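Local coordinates for DUF5636 domain-containing protein (Legionella pneumophila subsp. pneumophila str. Philadelphia 1, PDB 4RD8), which is of unknown function but folds as a single, predominantly helical chain of the DUF5636 family, from a pathogenic bacterium, at residues G19-N24 / H167-N172; T32-Y37 / S147-I152; E81-A86 / Q134-I139. The protein carries 3 engineered substitutions. All coordinates share one frame; numbering follows the deposited sequence.

Contact 1 of 3, residues G19-N24 / H167-N172; sequences GELLQN and HQDSSN
D169 turns its carboxylate onto the start of the short helical turn 19-22. Its OD2 receives the backbone N of E20, with 3.1 Å between E20 N and D169 OD2, but the N-H...O angle of 135° makes this a weak bond. L21 N lies further off, 3.6 Å from D169 OD2, while the other oxygen, OD1, rests against the CA of G19. The backbone of G19, at positive phi, puts its bare CA beside this carboxylate. Below the polar end the contact is apolar: CG and CD1 of L21 both lie 3.7 Å from D169 CB, the two side chains crossing at a slant, and L21 CD1 also reaches CB of S170.

Two carboxylates approach each other, E20 OE2 and D169 OD2 being 4.6 Å apart, and one water donates to both, at 2.9 Å from E20 OE2 and 2.7 Å from D169 OD2; this bridge probably eases their repulsion. The same water sits over one face of the H167 ring. E20 reaches the water with CG anti to its backbone N (chi1 -175°) and a bend at chi2, and its OE1 takes ND2 of N24 on the syn lone pair. On the opposite segment the backbone N of D169 donates to H167 ND1 nearly straight (167°) and in the ring plane, which fixes the imidazole beside the turn.

S170 OG is bonded mainly to K164 O, and N24 OD1 caps F27 N at the start of helix 25-38. Backbone bonds from D169 to Q18 and from N172 to A16 extend the contact along the N-terminal chain, so the loop between helices 157-162 and 179-184 is joined to the segment leading into helix 25-38.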
loop_
_atom_site.group_PDB
_atom_site.type_symbol
_atom_site.label_atom_id
_atom_site.label_comp_id
_atom_site.label_asym_id
_atom_site.label_seq_id
_atom_site.Cartn_x
_atom_site.Cartn_y
_atom_site.Cartn_z
ATOM N N GLY A 19 20.952 -12.841 0.394
ATOM C CA GLY A 19 21.858 -12.009 1.170
ATOM C C GLY A 19 21.478 -11.821 2.635
ATOM O O GLY A 19 21.135 -12.787 3.320
ATOM N N GLU A 20 21.547 -10.582 3.115
ATOM C CA GLU A 20 21.249 -10.279 4.516
ATOM C C GLU A 20 19.766 -10.448 4.851
ATOM O O GLU A 20 19.425 -10.887 5.956
ATOM C CB GLU A 20 21.720 -8.859 4.872
ATOM C CG GLU A 20 21.562 -8.458 6.349
ATOM C CD GLU A 20 20.163 -7.946 6.699
ATOM O OE1 GLU A 20 19.758 -8.083 7.876
ATOM O OE2 GLU A 20 19.472 -7.399 5.813
ATOM N N LEU A 21 18.888 -10.085 3.918
ATOM C CA LEU A 21 17.457 -10.143 4.196
ATOM C C LEU A 21 17.002 -11.581 4.414
ATOM O O LEU A 21 16.124 -11.839 5.237
ATOM C CB LEU A 21 16.630 -9.466 3.098
ATOM C CG LEU A 21 16.634 -7.933 3.086
ATOM C CD1 LEU A 21 15.689 -7.403 2.008
ATOM C CD2 LEU A 21 16.277 -7.368 4.471
ATOM N N LEU A 22 17.618 -12.514 3.689
ATOM C CA LEU A 22 17.299 -13.932 3.826
ATOM C C LEU A 22 17.585 -14.437 5.235
ATOM O O LEU A 22 16.939 -15.378 5.705
ATOM C CB LEU A 22 18.103 -14.764 2.827
ATOM C CG LEU A 22 17.770 -16.255 2.846
ATOM C CD1 LEU A 22 16.262 -16.440 2.709
ATOM C CD2 LEU A 22 18.506 -16.994 1.743
ATOM N N GLN A 23 18.552 -13.807 5.899
ATOM C CA GLN A 23 18.964 -14.224 7.237
ATOM C C GLN A 23 18.351 -13.348 8.319
ATOM O O GLN A 23 18.630 -13.533 9.512
ATOM C CB GLN A 23 20.490 -14.202 7.368
ATOM C CG GLN A 23 21.234 -15.032 6.315
ATOM C CD GLN A 23 20.744 -16.474 6.223
ATOM O OE1 GLN A 23 20.317 -17.067 7.218
ATOM N NE2 GLN A 23 20.813 -17.046 5.023
ATOM N N ASN A 24 17.531 -12.394 7.894
ATOM C CA ASN A 24 16.938 -11.427 8.801
ATOM C C ASN A 24 15.571 -11.923 9.258
ATOM O O ASN A 24 14.558 -11.620 8.638
ATOM C CB ASN A 24 16.820 -10.070 8.095
ATOM C CG ASN A 24 16.482 -8.938 9.043
ATOM O OD1 ASN A 24 15.666 -9.096 9.947
ATOM N ND2 ASN A 24 17.103 -7.777 8.831
ATOM N N HIS A 167 15.581 -3.095 -1.933
ATOM C CA HIS A 167 16.950 -3.573 -1.832
ATOM C C HIS A 167 17.078 -4.817 -2.691
ATOM O O HIS A 167 16.151 -5.625 -2.764
ATOM C CB HIS A 167 17.301 -3.920 -0.383
ATOM C CG HIS A 167 18.756 -4.117 -0.147
ATOM N ND1 HIS A 167 19.432 -5.272 -0.497
ATOM C CD2 HIS A 167 19.694 -3.304 0.421
ATOM C CE1 HIS A 167 20.703 -5.162 -0.161
ATOM N NE2 HIS A 167 20.885 -3.981 0.398
ATOM N N GLN A 168 18.229 -4.999 -3.318
ATOM C CA GLN A 168 18.386 -6.164 -4.177
ATOM C C GLN A 168 18.259 -7.503 -3.444
ATOM O O GLN A 168 17.966 -8.522 -4.073
ATOM C CB GLN A 168 19.691 -6.090 -4.962
ATOM C CG GLN A 168 19.529 -6.564 -6.377
ATOM C CD GLN A 168 20.743 -6.281 -7.199
ATOM O OE1 GLN A 168 20.769 -5.337 -7.991
ATOM N NE2 GLN A 168 21.770 -7.089 -7.010
ATOM N N ASP A 169 18.475 -7.500 -2.127
ATOM C CA ASP A 169 18.300 -8.707 -1.313
ATOM C C ASP A 169 16.860 -9.201 -1.295
ATOM O O ASP A 169 16.600 -10.340 -0.905
ATOM C CB ASP A 169 18.730 -8.461 0.140
ATOM C CG ASP A 169 20.228 -8.462 0.323
ATOM O OD1 ASP A 169 20.961 -8.840 -0.615
ATOM O OD2 ASP A 169 20.671 -8.099 1.434
ATOM N N SER A 170 15.919 -8.352 -1.701
ATOM C CA SER A 170 14.524 -8.790 -1.781
ATOM C C SER A 170 14.089 -9.078 -3.223
ATOM O O SER A 170 12.893 -9.098 -3.534
ATOM C CB SER A 170 13.580 -7.789 -1.094
ATOM O OG SER A 170 13.595 -6.544 -1.756
ATOM N N SER A 171 15.071 -9.304 -4.095
ATOM C CA SER A 171 14.825 -9.699 -5.484
ATOM C C SER A 171 15.682 -10.895 -5.883
ATOM O O SER A 171 16.433 -10.819 -6.849
ATOM C CB SER A 171 15.084 -8.521 -6.440
ATOM O OG SER A 171 14.079 -7.522 -6.291
ATOM N N ASN A 172 15.566 -11.993 -5.130
ATOM C CA ASN A 172 16.255 -13.247 -5.436
ATOM C C ASN A 172 15.970 -13.664 -6.881
ATOM O O ASN A 172 14.813 -13.861 -7.248
ATOM C CB ASN A 172 15.763 -14.336 -4.470
ATOM C CG ASN A 172 16.571 -15.609 -4.549
ATOM O OD1 ASN A 172 17.009 -16.025 -5.624
ATOM N ND2 ASN A 172 16.767 -16.250 -3.398
HETATM O O HOH W 1 19.886 -6.273 3.227
#

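Contact 2 of 3, residues T32-Y37 / S147-I152; sequences TKIENY and SFLENI
K33 leaves its helix with CG beside the backbone N (chi1 -65°) and then bends at each of its three remaining torsions, curling its ammonium group toward the 147-152 loop. F148, with CG anti to its own backbone N (chi1 168°), sends its ring the other way, toward the helix. NZ of K33 is gripped by three protein acceptors: it forms a salt bridge with E150 OE2 at 2.7 Å, met on the anti side and well out of the carboxylate plane, a bond to S147 O at 2.8 Å, and a weaker one to F148 O. S147 O also takes the N-H of E150, from the face opposite to K33. A water is a further, longer acceptor from NZ and links it to S147 OG, whose stronger partner is D145, and E150 OE2 has a second donor in Q29.

Next to these bonds, the edge of the F148 ring meets K33 O in its plane, CE1 to O 3.3 Å. CE1 also presses on Y37 CB at 3.4 Å, and the two aromatic rings lie oblique, their planes at 57°. I34 CG1 packs against both F148 CZ and L149 CD2.

Y37 OH is held by Q47. The loop after helix 130-144, which makes a type I' turn from L149 to I152, is fastened to helix 25-38 by a lysine bound to loop carbonyls beside a buried phenylalanine within this all-helical fold.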
loop_
_atom_site.group_PDB
_atom_site.type_symbol
_atom_site.label_atom_id
_atom_site.label_comp_id
_atom_site.label_asym_id
_atom_site.label_seq_id
_atom_site.Cartn_x
_atom_site.Cartn_y
_atom_site.Cartn_z
ATOM N N THR A 32 5.751 -11.765 6.603
ATOM C CA THR A 32 4.810 -12.858 6.731
ATOM C C THR A 32 3.504 -12.352 7.328
ATOM O O THR A 32 2.421 -12.726 6.872
ATOM C CB THR A 32 5.399 -13.976 7.592
ATOM O OG1 THR A 32 6.588 -14.462 6.960
ATOM C CG2 THR A 32 4.408 -15.112 7.762
ATOM N N LYS A 33 3.604 -11.478 8.328
ATOM C CA LYS A 33 2.413 -10.898 8.945
ATOM C C LYS A 33 1.619 -10.059 7.930
ATOM O O LYS A 33 0.388 -10.155 7.868
ATOM C CB LYS A 33 2.800 -10.071 10.179
ATOM C CG LYS A 33 3.410 -10.899 11.310
ATOM C CD LYS A 33 2.402 -11.853 11.918
ATOM C CE LYS A 33 1.396 -11.128 12.798
ATOM N NZ LYS A 33 1.989 -10.715 14.099
ATOM N N ILE A 34 2.325 -9.263 7.133
ATOM C CA ILE A 34 1.690 -8.451 6.091
ATOM C C ILE A 34 0.987 -9.333 5.068
ATOM O O ILE A 34 -0.158 -9.075 4.701
ATOM C CB ILE A 34 2.710 -7.527 5.402
ATOM C CG1 ILE A 34 3.135 -6.439 6.386
ATOM C CG2 ILE A 34 2.129 -6.910 4.137
ATOM C CD1 ILE A 34 4.239 -5.544 5.860
ATOM N N GLU A 35 1.666 -10.390 4.631
ATOM C CA GLU A 35 1.103 -11.295 3.634
ATOM C C GLU A 35 -0.163 -11.932 4.183
ATOM O O GLU A 35 -1.171 -12.034 3.489
ATOM C CB GLU A 35 2.117 -12.381 3.260
ATOM C CG GLU A 35 1.729 -13.210 2.054
ATOM C CD GLU A 35 2.572 -14.460 1.923
ATOM O OE1 GLU A 35 2.876 -15.076 2.970
ATOM O OE2 GLU A 35 2.934 -14.827 0.782
ATOM N N ASN A 36 -0.114 -12.344 5.445
ATOM C CA ASN A 36 -1.245 -13.020 6.062
ATOM C C ASN A 36 -2.429 -12.082 6.285
ATOM O O ASN A 36 -3.577 -12.518 6.279
ATOM C CB ASN A 36 -0.822 -13.674 7.382
ATOM C CG ASN A 36 -0.005 -14.934 7.172
ATOM O OD1 ASN A 36 -0.036 -15.537 6.098
ATOM N ND2 ASN A 36 0.724 -15.346 8.205
ATOM N N TYR A 37 -2.130 -10.803 6.489
ATOM C CA TYR A 37 -3.150 -9.779 6.682
ATOM C C TYR A 37 -3.853 -9.472 5.355
ATOM O O TYR A 37 -5.074 -9.540 5.258
ATOM C CB TYR A 37 -2.526 -8.513 7.301
ATOM C CG TYR A 37 -3.419 -7.286 7.229
ATOM C CD1 TYR A 37 -4.600 -7.214 7.959
ATOM C CD2 TYR A 37 -3.081 -6.209 6.423
ATOM C CE1 TYR A 37 -5.420 -6.095 7.888
ATOM C CE2 TYR A 37 -3.891 -5.093 6.339
ATOM C CZ TYR A 37 -5.054 -5.036 7.075
ATOM O OH TYR A 37 -5.859 -3.928 6.989
ATOM N N SER A 147 0.564 -5.771 17.767
ATOM C CA SER A 147 1.098 -7.124 17.587
ATOM C C SER A 147 1.196 -7.537 16.124
ATOM O O SER A 147 1.959 -8.434 15.781
ATOM C CB SER A 147 0.272 -8.146 18.376
ATOM O OG SER A 147 -1.009 -8.343 17.804
ATOM N N PHE A 148 0.412 -6.884 15.277
ATOM C CA PHE A 148 0.447 -7.146 13.845
ATOM C C PHE A 148 1.863 -7.023 13.295
ATOM O O PHE A 148 2.329 -7.891 12.558
ATOM C CB PHE A 148 -0.497 -6.186 13.121
ATOM C CG PHE A 148 -0.328 -6.165 11.627
ATOM C CD1 PHE A 148 -0.352 -7.342 10.894
ATOM C CD2 PHE A 148 -0.175 -4.965 10.952
ATOM C CE1 PHE A 148 -0.210 -7.323 9.525
ATOM C CE2 PHE A 148 -0.037 -4.933 9.572
ATOM C CZ PHE A 148 -0.055 -6.119 8.857
ATOM N N LEU A 149 2.553 -5.947 13.654
ATOM C CA LEU A 149 3.931 -5.768 13.193
ATOM C C LEU A 149 4.917 -5.917 14.349
ATOM O O LEU A 149 5.926 -5.209 14.412
ATOM C CB LEU A 149 4.117 -4.443 12.449
ATOM C CG LEU A 149 3.283 -4.302 11.169
ATOM C CD1 LEU A 149 3.595 -2.998 10.414
ATOM C CD2 LEU A 149 3.499 -5.527 10.257
ATOM N N GLU A 150 4.602 -6.846 15.250
ATOM C CA GLU A 150 5.518 -7.255 16.311
ATOM C C GLU A 150 5.947 -6.062 17.168
ATOM O O GLU A 150 7.065 -6.020 17.687
ATOM C CB GLU A 150 6.732 -7.979 15.723
ATOM C CG GLU A 150 6.353 -9.058 14.698
ATOM C CD GLU A 150 5.608 -10.223 15.317
ATOM O OE1 GLU A 150 5.980 -10.651 16.433
ATOM O OE2 GLU A 150 4.652 -10.720 14.686
ATOM N N ASN A 151 5.033 -5.103 17.305
ATOM C CA ASN A 151 5.229 -3.929 18.155
ATOM C C ASN A 151 6.395 -3.031 17.749
ATOM O O ASN A 151 6.992 -2.361 18.603
ATOM C CB ASN A 151 5.362 -4.333 19.626
ATOM C CG ASN A 151 4.947 -3.222 20.565
ATOM O OD1 ASN A 151 4.192 -2.327 20.182
ATOM N ND2 ASN A 151 5.446 -3.262 21.790
ATOM N N ILE A 152 6.732 -3.017 16.461
ATOM C CA ILE A 152 7.681 -2.022 15.968
ATOM C C ILE A 152 6.987 -0.662 16.064
ATOM O O ILE A 152 5.755 -0.592 16.012
ATOM C CB ILE A 152 8.175 -2.288 14.518
ATOM C CG1 ILE A 152 7.042 -2.154 13.500
ATOM C CG2 ILE A 152 8.832 -3.656 14.415
ATOM C CD1 ILE A 152 7.541 -2.112 12.054
HETATM O O HOH W 2 -0.846 -10.241 15.464
#

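Contact 3 of 3, residues E81-A86 / Q134-I139; sequences EILTEA and QWCLII
I139 lies at the middle of this helix pair, its branches divided among three residues of the opposite segment. CG1 is beside the backbone N and CG2 anti to it (chi1 -62°), an arrangement that aims the two arms at different neighbours. CG2 meets the CG2 of I82, methyl against methyl at 3.7 Å, the two isoleucine side chains lying at a slant to each other. The longer arm carries CD1 onto CB of A86, only 3.5 Å away and tighter than usual van der Waals contact, and also onto CD2 of L83 at 3.7 Å; the L83 and I139 side chains are roughly perpendicular.

One turn earlier on helix 130-144, C136 presents its sulfur to the flank of I82: SG is 3.9 Å from both CB and CG2 of I82, with CD1 a little farther. L83 lies next to the same sulfur and extends CD2 to CB of W135 at 3.9 Å, the leucine running across the start of the tryptophan side chain, while the indole itself turns off from the helix pair. That ring has CD1 of I138 over one face and makes an edge-to-face contact with Y162.

All six touching residues are buried, and the interactions between them are wholly apolar. I82 leans also on L51 of helix 41-61, while I157 of helix 157-162 covers A86, I139 and W135. The backbone of A86, just after helix 69-85, is hydrogen-bonded to C158. The short segments 81-85 and 134-139 come within 9.4 Å of each other at the axis and cross at 57°. Such a crossing of aliphatic helix faces is part of the hydrophobic core of an all-helical domain.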
loop_
_atom_site.group_PDB
_atom_site.type_symbol
_atom_site.label_atom_id
_atom_site.label_comp_id
_atom_site.label_asym_id
_atom_site.label_seq_id
_atom_site.Cartn_x
_atom_site.Cartn_y
_atom_site.Cartn_z
ATOM N N GLU A 81 -0.722 11.677 4.827
ATOM C CA GLU A 81 -0.560 11.822 6.274
ATOM C C GLU A 81 -0.314 10.470 6.949
ATOM O O GLU A 81 0.555 10.350 7.816
ATOM C CB GLU A 81 -1.761 12.549 6.892
ATOM C CG GLU A 81 -1.870 14.002 6.441
ATOM C CD GLU A 81 -3.193 14.648 6.805
ATOM O OE1 GLU A 81 -3.958 14.074 7.615
ATOM O OE2 GLU A 81 -3.466 15.747 6.275
ATOM N N ILE A 82 -1.072 9.454 6.538
ATOM C CA ILE A 82 -0.889 8.109 7.074
ATOM C C ILE A 82 0.511 7.603 6.747
ATOM O O ILE A 82 1.196 7.042 7.599
ATOM C CB ILE A 82 -1.954 7.141 6.519
ATOM C CG1 ILE A 82 -3.329 7.545 7.062
ATOM C CG2 ILE A 82 -1.625 5.702 6.906
ATOM C CD1 ILE A 82 -4.500 6.886 6.345
ATOM N N LEU A 83 0.940 7.819 5.510
ATOM C CA LEU A 83 2.261 7.377 5.077
ATOM C C LEU A 83 3.362 8.103 5.821
ATOM O O LEU A 83 4.333 7.489 6.245
ATOM C CB LEU A 83 2.447 7.581 3.570
ATOM C CG LEU A 83 1.591 6.665 2.694
ATOM C CD1 LEU A 83 1.823 7.039 1.231
ATOM C CD2 LEU A 83 1.937 5.201 2.954
ATOM N N THR A 84 3.212 9.409 5.978
ATOM C CA THR A 84 4.205 10.192 6.702
ATOM C C THR A 84 4.389 9.705 8.143
ATOM O O THR A 84 5.520 9.595 8.629
ATOM C CB THR A 84 3.844 11.672 6.690
ATOM O OG1 THR A 84 3.792 12.114 5.327
ATOM C CG2 THR A 84 4.895 12.478 7.445
ATOM N N GLU A 85 3.276 9.405 8.811
ATOM C CA GLU A 85 3.297 8.859 10.169
ATOM C C GLU A 85 4.137 7.595 10.270
ATOM O O GLU A 85 4.706 7.310 11.330
ATOM C CB GLU A 85 1.878 8.526 10.640
ATOM C CG GLU A 85 1.081 9.683 11.166
ATOM C CD GLU A 85 -0.197 9.221 11.841
ATOM O OE1 GLU A 85 -0.199 8.105 12.423
ATOM O OE2 GLU A 85 -1.196 9.967 11.782
ATOM N N ALA A 86 4.189 6.840 9.171
ATOM C CA ALA A 86 4.917 5.576 9.117
ATOM C C ALA A 86 6.357 5.733 8.634
ATOM O O ALA A 86 7.054 4.736 8.412
ATOM C CB ALA A 86 4.186 4.566 8.237
ATOM N N GLN A 134 -2.701 0.142 -0.139
ATOM C CA GLN A 134 -2.227 -1.074 0.537
ATOM C C GLN A 134 -1.402 -0.717 1.758
ATOM O O GLN A 134 -1.624 -1.254 2.847
ATOM C CB GLN A 134 -1.391 -1.951 -0.403
ATOM C CG GLN A 134 -2.226 -2.748 -1.388
ATOM C CD GLN A 134 -1.395 -3.259 -2.549
ATOM O OE1 GLN A 134 -0.499 -2.559 -3.033
ATOM N NE2 GLN A 134 -1.679 -4.476 -2.997
ATOM N N TRP A 135 -0.459 0.198 1.572
ATOM C CA TRP A 135 0.375 0.631 2.681
ATOM C C TRP A 135 -0.418 1.333 3.776
ATOM O O TRP A 135 -0.184 1.085 4.958
ATOM C CB TRP A 135 1.612 1.412 2.185
ATOM C CG TRP A 135 2.595 0.413 1.677
ATOM C CD1 TRP A 135 2.786 0.026 0.383
ATOM C CD2 TRP A 135 3.444 -0.421 2.483
ATOM N NE1 TRP A 135 3.736 -0.975 0.331
ATOM C CE2 TRP A 135 4.144 -1.270 1.601
ATOM C CE3 TRP A 135 3.679 -0.521 3.857
ATOM C CZ2 TRP A 135 5.087 -2.202 2.059
ATOM C CZ3 TRP A 135 4.611 -1.449 4.308
ATOM C CH2 TRP A 135 5.301 -2.280 3.408
ATOM N N CYS A 136 -1.383 2.172 3.403
ATOM C CA CYS A 136 -2.242 2.776 4.420
ATOM C C CYS A 136 -2.987 1.713 5.229
ATOM O O CYS A 136 -3.163 1.874 6.421
ATOM C CB CYS A 136 -3.245 3.770 3.820
ATOM S SG CYS A 136 -2.476 5.258 3.169
ATOM N N LEU A 137 -3.439 0.640 4.578
ATOM C CA LEU A 137 -4.167 -0.413 5.297
ATOM C C LEU A 137 -3.244 -1.112 6.308
ATOM O O LEU A 137 -3.631 -1.364 7.455
ATOM C CB LEU A 137 -4.773 -1.428 4.315
ATOM C CG LEU A 137 -5.826 -0.852 3.355
ATOM C CD1 LEU A 137 -6.233 -1.906 2.330
ATOM C CD2 LEU A 137 -7.063 -0.351 4.119
ATOM N N ILE A 138 -2.031 -1.423 5.868
ATOM C CA ILE A 138 -0.997 -1.993 6.729
ATOM C C ILE A 138 -0.696 -1.091 7.927
ATOM O O ILE A 138 -0.647 -1.562 9.069
ATOM C CB ILE A 138 0.284 -2.239 5.927
ATOM C CG1 ILE A 138 0.084 -3.447 5.022
ATOM C CG2 ILE A 138 1.485 -2.486 6.843
ATOM C CD1 ILE A 138 0.999 -3.413 3.817
ATOM N N ILE A 139 -0.511 0.200 7.669
ATOM C CA ILE A 139 -0.225 1.162 8.735
ATOM C C ILE A 139 -1.396 1.301 9.703
ATOM O O ILE A 139 -1.199 1.265 10.908
ATOM C CB ILE A 139 0.159 2.541 8.165
ATOM C CG1 ILE A 139 1.436 2.407 7.336
ATOM C CG2 ILE A 139 0.325 3.578 9.285
ATOM C CD1 ILE A 139 1.577 3.476 6.236
#

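Overall arrangement
The three contacts run from the surface to the interior. Contact 1 lies farthest out, its centre about 20 Å from that of the chain, and is partly buried, mixing a carboxylate-water network and a weak backbone N-H bond with leucine packing; contact 3, centred about 8 Å from the chain's centre, is buried and purely apolar. Contact 2 is intermediate in both respects, a charged lysine site beside aromatic and aliphatic packing. Contacts 2 and 3 touch: Y37 and F148 lie against the backbone of helix 130-144, and I34 CG2 meets I138 CD1. Contact 1 touches neither, but its helix 19-22 precedes helix 25-38 of contact 2. Helix 157-162 covers both contacts 2 and 3.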